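Local coordinates for protein mediator of RNA polymerase II transcription subunit 18 (Schizosaccharomyces pombe, PDB 3C0T) that serves as a subunit of Mediator, the coactivator complex that relays signals from gene-specific regulators to the RNA polymerase II transcription machinery, at residues R50-I62 with W72-N85. Residues are numbered along the deposited sequence; the frame is centred on the assembly and turned at random.
Sequences RQPDSWLRLCSNI and WSKNTQWSMYLEGN
Ser-60 CB sits over one face of the Trp-78 indole, 3.6 Å from the centroid of the six-membered ring and 12° off its normal, a CH-pi contact. Trp-78 CG lies anti to its own carbonyl carbon (chi1 -68°), and the indole leans across strand 56-61. Leu-58 CB approaches Trp-78 CE3 obliquely, while Trp-78 NE1 donates almost straight to Ser-73 O, in the ring plane and on a carbonyl lone pair, tying the indole to the turn before its strand. Replacing the indole by an alanine is likely to leave Ser-60 CB and Leu-58 CB without their aromatic neighbour and Ser-73 O without this donor. The same face continues with Leu-58 and Met-80, lying side by side with Leu-58 CD1 against Met-80 CG, and then with Leu-56 CD1 beside Leu-82 CD2.

Alternate residues, Arg-57, Cys-59, Ser-79 and Tyr-81, turn to the opposite face, where Cys-59 CB lies 4.3 Å from Tyr-81 CE1. Extended from CG to NE, Arg-57 crosses Glu-83 at about a right angle; Arg-57 NE lies 3.8 Å from Glu-83 OE1, which stands well out of the guanidinium plane, a long, purely electrostatic pairing. Arg-57 NE instead donates to a water that also accepts from Glu-83 N, and NH2 reaches Pro-52 O from above the carbonyl plane.

Paired backbone bonds join Arg-57 with Tyr-81 and Cys-59 with Ser-79, making 56-61 and 78-83 consecutive strands of the antiparallel sheet, flanked by 27-41 and 95-104 respectively. The chemistry implies a mainly apolar face that nevertheless buries Ser-60 OG without a partner in the model, and an opposite, more mixed face whose Arg-57 links the pair, through NH1 and NH2, to the backbone of another protein's chain.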
# COMPACT_ATOMS: atom_id res chain seq x y z
N ARG A 50 1.85 21.58 2.62
CA ARG A 50 0.89 20.55 3.00
C ARG A 50 1.63 19.41 3.70
O ARG A 50 2.79 19.14 3.38
CB ARG A 50 0.18 20.00 1.76
CG ARG A 50 1.00 19.00 0.95
CD ARG A 50 2.30 19.61 0.42
NE ARG A 50 3.22 18.59 -0.09
CZ ARG A 50 2.90 17.68 -1.01
NH1 ARG A 50 1.68 17.66 -1.54
NH2 ARG A 50 3.80 16.80 -1.41
N GLN A 51 0.96 18.75 4.64
CA GLN A 51 1.58 17.64 5.37
C GLN A 51 0.74 16.37 5.24
O GLN A 51 -0.15 16.11 6.05
CB GLN A 51 1.73 18.01 6.84
CG GLN A 51 2.54 19.28 7.08
CD GLN A 51 3.99 19.16 6.61
OE1 GLN A 51 4.26 18.86 5.45
NE2 GLN A 51 4.93 19.40 7.53
N PRO A 52 1.03 15.56 4.21
CA PRO A 52 0.31 14.30 3.95
C PRO A 52 0.28 13.27 5.07
O PRO A 52 -0.58 12.38 5.07
CB PRO A 52 0.98 13.78 2.67
CG PRO A 52 2.32 14.45 2.66
CD PRO A 52 2.00 15.83 3.14
N ASP A 53 1.18 13.38 6.04
CA ASP A 53 1.18 12.43 7.15
C ASP A 53 -0.02 12.65 8.06
O ASP A 53 -0.23 11.89 9.02
CB ASP A 53 2.47 12.55 7.98
CG ASP A 53 2.67 13.94 8.56
OD1 ASP A 53 3.57 14.10 9.41
OD2 ASP A 53 1.94 14.88 8.17
N SER A 54 -0.80 13.68 7.78
CA SER A 54 -1.99 13.99 8.57
C SER A 54 -3.25 13.74 7.74
O SER A 54 -4.36 14.00 8.21
CB SER A 54 -1.96 15.44 9.05
OG SER A 54 -2.17 16.33 7.96
N TRP A 55 -3.07 13.26 6.51
CA TRP A 55 -4.21 12.98 5.64
C TRP A 55 -4.83 11.64 6.00
O TRP A 55 -4.13 10.69 6.39
CB TRP A 55 -3.76 12.98 4.18
CG TRP A 55 -3.21 14.31 3.71
CD1 TRP A 55 -2.93 15.41 4.49
CD2 TRP A 55 -2.87 14.67 2.36
NE1 TRP A 55 -2.43 16.42 3.71
CE2 TRP A 55 -2.39 16.01 2.40
CE3 TRP A 55 -2.93 14.01 1.13
CZ2 TRP A 55 -1.96 16.69 1.25
CZ3 TRP A 55 -2.51 14.69 -0.02
CH2 TRP A 55 -2.03 16.01 0.05
N LEU A 56 -6.15 11.57 5.88
CA LEU A 56 -6.91 10.36 6.18
C LEU A 56 -6.95 9.48 4.95
O LEU A 56 -7.41 9.91 3.88
CB LEU A 56 -8.34 10.74 6.61
CG LEU A 56 -8.68 10.76 8.11
CD1 LEU A 56 -7.43 10.81 8.97
CD2 LEU A 56 -9.57 11.96 8.39
N ARG A 57 -6.48 8.26 5.10
CA ARG A 57 -6.43 7.31 3.99
C ARG A 57 -7.44 6.19 4.26
O ARG A 57 -7.25 5.37 5.16
CB ARG A 57 -5.00 6.77 3.88
CG ARG A 57 -4.00 7.89 3.65
CD ARG A 57 -2.55 7.52 3.91
NE ARG A 57 -1.71 8.72 3.80
CZ ARG A 57 -1.41 9.31 2.65
NH1 ARG A 57 -1.87 8.81 1.51
NH2 ARG A 57 -0.71 10.44 2.64
N LEU A 58 -8.52 6.19 3.50
CA LEU A 58 -9.58 5.21 3.67
C LEU A 58 -9.45 4.03 2.73
O LEU A 58 -9.28 4.20 1.52
CB LEU A 58 -10.94 5.88 3.48
CG LEU A 58 -11.53 6.73 4.62
CD1 LEU A 58 -10.47 7.19 5.58
CD2 LEU A 58 -12.24 7.93 4.01
N CYS A 59 -9.53 2.83 3.29
CA CYS A 59 -9.40 1.63 2.49
C CYS A 59 -10.60 0.72 2.61
O CYS A 59 -11.04 0.37 3.71
CB CYS A 59 -8.14 0.86 2.88
SG CYS A 59 -7.97 -0.69 1.97
N SER A 60 -11.14 0.34 1.46
CA SER A 60 -12.27 -0.56 1.41
C SER A 60 -11.87 -1.78 0.59
O SER A 60 -11.29 -1.65 -0.49
CB SER A 60 -13.47 0.12 0.74
OG SER A 60 -14.46 -0.84 0.43
N ASN A 61 -12.16 -2.96 1.12
CA ASN A 61 -11.85 -4.19 0.41
C ASN A 61 -12.97 -4.41 -0.61
O ASN A 61 -14.07 -4.83 -0.25
CB ASN A 61 -11.77 -5.36 1.39
CG ASN A 61 -11.46 -6.67 0.71
OD1 ASN A 61 -11.27 -7.70 1.37
ND2 ASN A 61 -11.40 -6.66 -0.61
N ILE A 62 -12.71 -4.11 -1.87
CA ILE A 62 -13.74 -4.28 -2.89
C ILE A 62 -13.79 -5.69 -3.43
O ILE A 62 -14.63 -6.02 -4.26
CB ILE A 62 -13.57 -3.27 -4.05
CG1 ILE A 62 -12.13 -3.26 -4.55
CG2 ILE A 62 -13.98 -1.89 -3.57
CD1 ILE A 62 -11.89 -2.27 -5.67
N TRP A 72 -21.89 0.89 -3.46
CA TRP A 72 -21.06 -0.00 -2.67
C TRP A 72 -20.40 0.73 -1.50
O TRP A 72 -20.23 0.16 -0.43
CB TRP A 72 -19.96 -0.59 -3.55
CG TRP A 72 -19.10 0.48 -4.17
CD1 TRP A 72 -19.37 1.21 -5.29
CD2 TRP A 72 -17.85 0.98 -3.66
NE1 TRP A 72 -18.38 2.14 -5.51
CE2 TRP A 72 -17.43 2.02 -4.52
CE3 TRP A 72 -17.06 0.66 -2.55
CZ2 TRP A 72 -16.25 2.74 -4.31
CZ3 TRP A 72 -15.88 1.37 -2.34
CH2 TRP A 72 -15.49 2.40 -3.21
N SER A 73 -20.03 1.99 -1.72
CA SER A 73 -19.36 2.78 -0.69
C SER A 73 -20.15 2.94 0.61
O SER A 73 -19.56 3.15 1.67
CB SER A 73 -18.97 4.15 -1.25
OG SER A 73 -20.08 4.79 -1.85
N LYS A 74 -21.47 2.85 0.53
CA LYS A 74 -22.31 2.98 1.72
C LYS A 74 -22.52 1.61 2.38
O LYS A 74 -22.83 1.52 3.57
CB LYS A 74 -23.67 3.60 1.37
CG LYS A 74 -23.67 5.12 1.34
CD LYS A 74 -25.09 5.66 1.40
CE LYS A 74 -25.11 7.17 1.65
NZ LYS A 74 -26.49 7.70 1.83
N ASN A 75 -22.34 0.56 1.59
CA ASN A 75 -22.50 -0.81 2.08
C ASN A 75 -21.14 -1.45 2.39
O ASN A 75 -20.99 -2.67 2.26
CB ASN A 75 -23.23 -1.67 1.05
CG ASN A 75 -24.71 -1.39 1.01
OD1 ASN A 75 -25.14 -0.27 0.77
ND2 ASN A 75 -25.51 -2.43 1.25
N THR A 76 -20.16 -0.64 2.80
CA THR A 76 -18.84 -1.18 3.11
C THR A 76 -18.27 -0.73 4.44
O THR A 76 -18.71 0.25 5.04
CB THR A 76 -17.77 -0.77 2.05
OG1 THR A 76 -18.33 -0.87 0.74
CG2 THR A 76 -16.56 -1.70 2.15
N GLN A 77 -17.26 -1.47 4.87
CA GLN A 77 -16.55 -1.18 6.08
C GLN A 77 -15.26 -0.55 5.57
O GLN A 77 -14.63 -1.06 4.65
CB GLN A 77 -16.24 -2.47 6.85
CG GLN A 77 -15.60 -2.25 8.21
CD GLN A 77 -15.52 -3.52 9.03
OE1 GLN A 77 -15.14 -3.49 10.20
NE2 GLN A 77 -15.88 -4.65 8.43
N TRP A 78 -14.88 0.59 6.15
CA TRP A 78 -13.67 1.26 5.73
C TRP A 78 -12.63 1.23 6.83
O TRP A 78 -12.96 1.39 8.00
CB TRP A 78 -13.93 2.74 5.41
CG TRP A 78 -14.76 2.99 4.20
CD1 TRP A 78 -16.12 3.02 4.13
CD2 TRP A 78 -14.28 3.25 2.88
NE1 TRP A 78 -16.52 3.30 2.85
CE2 TRP A 78 -15.41 3.45 2.06
CE3 TRP A 78 -13.00 3.35 2.31
CZ2 TRP A 78 -15.30 3.74 0.69
CZ3 TRP A 78 -12.89 3.63 0.96
CH2 TRP A 78 -14.03 3.83 0.16
N SER A 79 -11.38 1.02 6.45
CA SER A 79 -10.31 1.06 7.42
C SER A 79 -9.77 2.47 7.21
O SER A 79 -9.65 2.93 6.07
CB SER A 79 -9.25 0.01 7.11
OG SER A 79 -9.67 -1.26 7.55
N MET A 80 -9.48 3.16 8.30
CA MET A 80 -9.00 4.52 8.21
C MET A 80 -7.56 4.58 8.68
O MET A 80 -7.24 4.19 9.80
CB MET A 80 -9.90 5.41 9.05
CG MET A 80 -9.77 6.88 8.80
SD MET A 80 -11.23 7.70 9.47
CE MET A 80 -11.00 7.43 11.20
N TYR A 81 -6.67 5.07 7.82
CA TYR A 81 -5.27 5.15 8.17
C TYR A 81 -4.64 6.53 8.24
O TYR A 81 -5.04 7.46 7.54
CB TYR A 81 -4.43 4.32 7.19
CG TYR A 81 -4.66 2.83 7.21
CD1 TYR A 81 -5.74 2.26 6.55
CD2 TYR A 81 -3.75 1.98 7.85
CE1 TYR A 81 -5.92 0.87 6.52
CE2 TYR A 81 -3.92 0.60 7.83
CZ TYR A 81 -5.00 0.05 7.16
OH TYR A 81 -5.16 -1.32 7.13
N LEU A 82 -3.64 6.63 9.09
CA LEU A 82 -2.84 7.83 9.26
C LEU A 82 -1.42 7.29 9.11
O LEU A 82 -0.93 6.57 9.98
CB LEU A 82 -3.03 8.46 10.64
CG LEU A 82 -4.26 9.36 10.81
CD1 LEU A 82 -4.28 9.91 12.23
CD2 LEU A 82 -4.22 10.50 9.79
N GLU A 83 -0.77 7.63 8.00
CA GLU A 83 0.58 7.14 7.76
C GLU A 83 1.58 8.28 7.85
O GLU A 83 1.49 9.27 7.12
CB GLU A 83 0.64 6.45 6.40
CG GLU A 83 -0.50 5.45 6.21
CD GLU A 83 -0.47 4.72 4.88
OE1 GLU A 83 -0.01 5.31 3.88
OE2 GLU A 83 -0.92 3.55 4.83
N GLY A 84 2.54 8.13 8.76
CA GLY A 84 3.56 9.15 8.92
C GLY A 84 4.70 8.95 7.95
O GLY A 84 4.71 8.00 7.17
N ASN A 85 5.67 9.86 8.00
CA ASN A 85 6.84 9.78 7.14
C ASN A 85 7.78 8.76 7.76
O ASN A 85 7.83 8.62 8.99
CB ASN A 85 7.52 11.15 7.07
CG ASN A 85 6.59 12.24 6.56
OD1 ASN A 85 6.74 13.41 6.91
ND2 ASN A 85 5.62 11.87 5.73
O HOH W 1 -1.63 9.89 6.40